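PDB 1XKL: salicylic acid-binding protein 2 from Nicotiana tabacum, which hydrolyses methyl salicylate to salicylic acid and methanol as part of the signalling that activates systemic acquired resistance in plants. Local coordinates for residues A[55-69]-A[85-98]. Numbering follows the deposited sequence.
Sequences LYDYTLPLMELMESL and MNLGLAMEKYPQKI
Two helices packed on the same side of the alpha/beta-hydrolase sheet meet here, with Leu89 of 85-93 set as a knob into the hole formed by Leu55, Tyr56, Thr59 and Met63 of 55-67. The axes come within 9.5 Å and cross at -54°. Leu89 spreads its two methyls within that hole: CD1 presses on Leu55 CD2 at 3.3 Å, tighter than usual for carbon, while CD2 lies over the backbone at Tyr56 CA. One turn earlier, Asn86 is the second knob, among Leu55, Tyr58, Thr59 and Leu62, its amide plane 63° from the Tyr58 ring. The Thr59 hydroxyl lies close to the Asn86 amide, and its OG1 donates to Leu55 O, so that carbonyl takes both the hydroxyl and the backbone N of Thr59. In the hydrolase fold, helix 83-93 follows the nucleophile elbow carrying the catalytic Ser81, and the contact runs from near that site toward the far end of the helix. Farther along, Met63, a selenomethionine in this crystal like Met66 and bent at chi2 and chi3, lays SE against Leu89 CB and brings its methyl against Lys93 and close to Tyr94 CE2. Met66 CB makes a CH-pi contact over one face of the Tyr94 ring, 3.9 Å from its centroid, and Met66 CE reaches Ile98 CG1. Toward the sheet, Ala90 CB meets Leu62 CD2 and Met66 CG, and both Ala90 and Ile98 also touch Leu77 of strand 75-80. Past the helix end, Lys97 NZ hydrogen-bonds to Met66 O at 2.8 Å, arriving from the opposite face of the carbonyl plane to Leu69 N, and weakly to Leu69 O.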
# COMPACT_ATOMS: atom_id res chain seq x y z
N LEU A 55 -25.75 -4.38 -21.60
CA LEU A 55 -26.55 -5.15 -20.65
C LEU A 55 -26.43 -6.63 -20.98
O LEU A 55 -26.48 -7.48 -20.09
CB LEU A 55 -28.02 -4.72 -20.71
CG LEU A 55 -28.93 -5.45 -19.71
CD1 LEU A 55 -28.51 -5.09 -18.29
CD2 LEU A 55 -30.38 -5.06 -19.95
N TYR A 56 -26.26 -6.94 -22.26
CA TYR A 56 -26.13 -8.33 -22.68
C TYR A 56 -24.91 -9.02 -22.07
O TYR A 56 -25.00 -10.17 -21.64
CB TYR A 56 -26.08 -8.42 -24.21
CG TYR A 56 -26.15 -9.84 -24.72
CD1 TYR A 56 -25.02 -10.65 -24.78
CD2 TYR A 56 -27.38 -10.40 -25.09
CE1 TYR A 56 -25.09 -11.98 -25.18
CE2 TYR A 56 -27.47 -11.73 -25.49
CZ TYR A 56 -26.32 -12.51 -25.53
OH TYR A 56 -26.40 -13.83 -25.91
N ASP A 57 -23.77 -8.33 -22.01
CA ASP A 57 -22.55 -8.91 -21.43
C ASP A 57 -22.77 -9.16 -19.93
O ASP A 57 -22.27 -10.14 -19.38
CB ASP A 57 -21.35 -7.96 -21.55
CG ASP A 57 -20.97 -7.65 -22.99
OD1 ASP A 57 -21.27 -8.46 -23.89
OD2 ASP A 57 -20.35 -6.59 -23.21
N TYR A 58 -23.49 -8.25 -19.29
CA TYR A 58 -23.78 -8.34 -17.87
C TYR A 58 -24.75 -9.48 -17.55
O TYR A 58 -24.64 -10.11 -16.49
CB TYR A 58 -24.35 -6.99 -17.40
CG TYR A 58 -24.79 -6.92 -15.96
CD1 TYR A 58 -23.97 -7.39 -14.92
CD2 TYR A 58 -26.00 -6.32 -15.61
CE1 TYR A 58 -24.36 -7.27 -13.59
CE2 TYR A 58 -26.40 -6.19 -14.29
CZ TYR A 58 -25.58 -6.66 -13.28
OH TYR A 58 -25.98 -6.52 -11.97
N THR A 59 -25.66 -9.76 -18.47
CA THR A 59 -26.68 -10.79 -18.31
C THR A 59 -26.24 -12.18 -18.79
O THR A 59 -26.97 -13.16 -18.63
CB THR A 59 -27.95 -10.41 -19.09
OG1 THR A 59 -28.28 -9.05 -18.81
CG2 THR A 59 -29.12 -11.31 -18.68
N LEU A 60 -25.06 -12.26 -19.38
CA LEU A 60 -24.54 -13.51 -19.89
C LEU A 60 -24.83 -14.73 -19.02
O LEU A 60 -25.35 -15.74 -19.49
CB LEU A 60 -23.03 -13.37 -20.13
CG LEU A 60 -22.39 -14.34 -21.12
CD1 LEU A 60 -23.15 -14.29 -22.45
CD2 LEU A 60 -20.92 -13.96 -21.33
N PRO A 61 -24.51 -14.66 -17.71
CA PRO A 61 -24.77 -15.83 -16.85
C PRO A 61 -26.22 -16.30 -16.90
O PRO A 61 -26.49 -17.51 -16.98
CB PRO A 61 -24.37 -15.32 -15.46
CG PRO A 61 -23.30 -14.31 -15.77
CD PRO A 61 -23.90 -13.57 -16.94
N LEU A 62 -27.16 -15.36 -16.88
CA LEU A 62 -28.57 -15.71 -16.93
C LEU A 62 -28.91 -16.36 -18.26
O LEU A 62 -29.64 -17.35 -18.32
CB LEU A 62 -29.44 -14.47 -16.71
CG LEU A 62 -30.96 -14.67 -16.80
CD1 LEU A 62 -31.38 -15.76 -15.81
CD2 LEU A 62 -31.66 -13.36 -16.49
N MSE A 63 -28.37 -15.81 -19.35
CA MSE A 63 -28.64 -16.37 -20.66
C MSE A 63 -28.12 -17.81 -20.73
O MSE A 63 -28.79 -18.69 -21.27
CB MSE A 63 -28.00 -15.52 -21.76
CG MSE A 63 -28.41 -14.05 -21.73
SE MSE A 63 -30.34 -13.80 -21.79
CE MSE A 63 -30.66 -14.50 -23.56
N GLU A 64 -26.94 -18.04 -20.17
CA GLU A 64 -26.34 -19.38 -20.18
C GLU A 64 -27.20 -20.38 -19.42
O GLU A 64 -27.33 -21.54 -19.82
CB GLU A 64 -24.93 -19.32 -19.58
CG GLU A 64 -23.95 -18.52 -20.43
CD GLU A 64 -22.64 -18.23 -19.72
OE1 GLU A 64 -21.69 -17.78 -20.40
OE2 GLU A 64 -22.56 -18.44 -18.50
N LEU A 65 -27.78 -19.93 -18.32
CA LEU A 65 -28.64 -20.77 -17.50
C LEU A 65 -29.92 -21.11 -18.26
O LEU A 65 -30.36 -22.27 -18.27
CB LEU A 65 -28.99 -20.06 -16.20
CG LEU A 65 -30.08 -20.65 -15.31
CD1 LEU A 65 -29.75 -22.08 -14.93
CD2 LEU A 65 -30.23 -19.79 -14.07
N MSE A 66 -30.52 -20.11 -18.89
CA MSE A 66 -31.75 -20.33 -19.65
C MSE A 66 -31.53 -21.29 -20.80
O MSE A 66 -32.42 -22.07 -21.14
CB MSE A 66 -32.28 -19.00 -20.17
CG MSE A 66 -32.69 -18.01 -19.09
SE MSE A 66 -34.14 -18.68 -17.97
CE MSE A 66 -35.57 -18.58 -19.27
N GLU A 67 -30.34 -21.23 -21.40
CA GLU A 67 -29.98 -22.10 -22.52
C GLU A 67 -29.90 -23.56 -22.13
O GLU A 67 -30.09 -24.44 -22.96
CB GLU A 67 -28.64 -21.67 -23.12
CG GLU A 67 -28.76 -20.88 -24.41
CD GLU A 67 -27.43 -20.60 -25.08
OE1 GLU A 67 -26.51 -20.08 -24.40
OE2 GLU A 67 -27.30 -20.88 -26.29
N SER A 68 -29.61 -23.82 -20.86
CA SER A 68 -29.50 -25.19 -20.38
C SER A 68 -30.82 -25.77 -19.90
O SER A 68 -30.87 -26.92 -19.46
CB SER A 68 -28.46 -25.27 -19.27
OG SER A 68 -27.16 -25.03 -19.79
N LEU A 69 -31.88 -24.98 -19.98
CA LEU A 69 -33.20 -25.45 -19.57
C LEU A 69 -33.73 -26.38 -20.66
O LEU A 69 -33.59 -26.11 -21.85
CB LEU A 69 -34.17 -24.29 -19.37
CG LEU A 69 -33.84 -23.37 -18.20
CD1 LEU A 69 -34.86 -22.24 -18.15
CD2 LEU A 69 -33.86 -24.16 -16.90
N MSE A 85 -34.12 -5.58 -15.47
CA MSE A 85 -33.66 -5.33 -16.84
C MSE A 85 -33.04 -6.62 -17.38
O MSE A 85 -33.20 -6.93 -18.56
CB MSE A 85 -32.62 -4.20 -16.87
CG MSE A 85 -33.13 -2.83 -16.42
SE MSE A 85 -34.62 -2.15 -17.50
CE MSE A 85 -33.71 -2.07 -19.21
N ASN A 86 -32.35 -7.37 -16.52
CA ASN A 86 -31.73 -8.63 -16.93
C ASN A 86 -32.82 -9.61 -17.31
O ASN A 86 -32.69 -10.39 -18.26
CB ASN A 86 -30.90 -9.23 -15.78
CG ASN A 86 -29.78 -8.32 -15.34
OD1 ASN A 86 -29.83 -7.72 -14.27
ND2 ASN A 86 -28.76 -8.20 -16.18
N LEU A 87 -33.90 -9.59 -16.54
CA LEU A 87 -35.04 -10.47 -16.79
C LEU A 87 -35.57 -10.26 -18.20
O LEU A 87 -35.97 -11.22 -18.87
CB LEU A 87 -36.15 -10.18 -15.80
CG LEU A 87 -36.43 -11.26 -14.75
CD1 LEU A 87 -35.20 -11.49 -13.89
CD2 LEU A 87 -37.62 -10.82 -13.92
N GLY A 88 -35.59 -9.01 -18.65
CA GLY A 88 -36.10 -8.70 -19.97
C GLY A 88 -35.43 -9.43 -21.11
O GLY A 88 -36.08 -9.84 -22.06
N LEU A 89 -34.11 -9.59 -21.02
CA LEU A 89 -33.38 -10.28 -22.08
C LEU A 89 -33.75 -11.76 -22.08
O LEU A 89 -33.85 -12.38 -23.14
CB LEU A 89 -31.87 -10.13 -21.90
CG LEU A 89 -31.20 -8.84 -22.39
CD1 LEU A 89 -31.64 -7.67 -21.52
CD2 LEU A 89 -29.69 -9.00 -22.32
N ALA A 90 -33.97 -12.33 -20.90
CA ALA A 90 -34.33 -13.74 -20.81
C ALA A 90 -35.72 -13.97 -21.37
O ALA A 90 -35.97 -14.95 -22.08
CB ALA A 90 -34.25 -14.21 -19.36
N MSE A 91 -36.64 -13.06 -21.04
CA MSE A 91 -38.02 -13.13 -21.52
C MSE A 91 -38.05 -12.93 -23.03
O MSE A 91 -38.89 -13.49 -23.73
CB MSE A 91 -38.86 -12.03 -20.85
CG MSE A 91 -38.94 -12.17 -19.34
SE MSE A 91 -39.22 -10.51 -18.36
CE MSE A 91 -41.08 -10.16 -18.82
N GLU A 92 -37.13 -12.11 -23.55
CA GLU A 92 -37.10 -11.86 -24.98
C GLU A 92 -36.59 -13.08 -25.75
O GLU A 92 -37.13 -13.42 -26.80
CB GLU A 92 -36.20 -10.65 -25.29
CG GLU A 92 -36.15 -10.25 -26.77
CD GLU A 92 -37.50 -9.82 -27.32
OE1 GLU A 92 -38.32 -9.29 -26.54
OE2 GLU A 92 -37.74 -9.98 -28.54
N LYS A 93 -35.58 -13.74 -25.20
CA LYS A 93 -34.97 -14.90 -25.85
C LYS A 93 -35.63 -16.25 -25.57
O LYS A 93 -35.63 -17.13 -26.43
CB LYS A 93 -33.49 -14.99 -25.46
CG LYS A 93 -32.59 -14.02 -26.18
CD LYS A 93 -32.34 -14.49 -27.61
CE LYS A 93 -31.43 -13.52 -28.35
NZ LYS A 93 -30.07 -13.45 -27.74
N TYR A 94 -36.17 -16.43 -24.37
CA TYR A 94 -36.79 -17.70 -23.99
C TYR A 94 -38.15 -17.44 -23.34
O TYR A 94 -38.40 -17.85 -22.21
CB TYR A 94 -35.89 -18.43 -23.00
CG TYR A 94 -34.46 -18.57 -23.46
CD1 TYR A 94 -34.08 -19.61 -24.31
CD2 TYR A 94 -33.49 -17.64 -23.08
CE1 TYR A 94 -32.78 -19.72 -24.77
CE2 TYR A 94 -32.17 -17.75 -23.54
CZ TYR A 94 -31.83 -18.80 -24.39
OH TYR A 94 -30.55 -18.90 -24.89
N PRO A 95 -39.07 -16.78 -24.07
CA PRO A 95 -40.39 -16.49 -23.51
C PRO A 95 -41.21 -17.71 -23.12
O PRO A 95 -41.93 -17.68 -22.11
CB PRO A 95 -41.06 -15.68 -24.62
CG PRO A 95 -40.44 -16.23 -25.86
CD PRO A 95 -38.98 -16.33 -25.47
N GLN A 96 -41.09 -18.78 -23.89
CA GLN A 96 -41.87 -19.98 -23.62
C GLN A 96 -41.36 -20.87 -22.49
O GLN A 96 -41.96 -21.90 -22.18
CB GLN A 96 -42.02 -20.81 -24.90
CG GLN A 96 -40.78 -21.58 -25.33
CD GLN A 96 -39.66 -20.70 -25.90
OE1 GLN A 96 -39.21 -19.76 -25.26
NE2 GLN A 96 -39.21 -21.03 -27.11
N LYS A 97 -40.25 -20.48 -21.87
CA LYS A 97 -39.71 -21.27 -20.78
C LYS A 97 -39.89 -20.56 -19.44
O LYS A 97 -39.24 -20.88 -18.45
CB LYS A 97 -38.23 -21.58 -21.04
CG LYS A 97 -38.06 -22.50 -22.25
CD LYS A 97 -36.71 -23.18 -22.34
CE LYS A 97 -35.61 -22.21 -22.75
NZ LYS A 97 -34.32 -22.92 -23.01
N ILE A 98 -40.82 -19.61 -19.42
CA ILE A 98 -41.07 -18.84 -18.21
C ILE A 98 -42.56 -18.78 -17.84
O ILE A 98 -43.37 -18.25 -18.59
CB ILE A 98 -40.54 -17.41 -18.40
CG1 ILE A 98 -39.07 -17.48 -18.85
CG2 ILE A 98 -40.70 -16.61 -17.13
CD1 ILE A 98 -38.53 -16.19 -19.40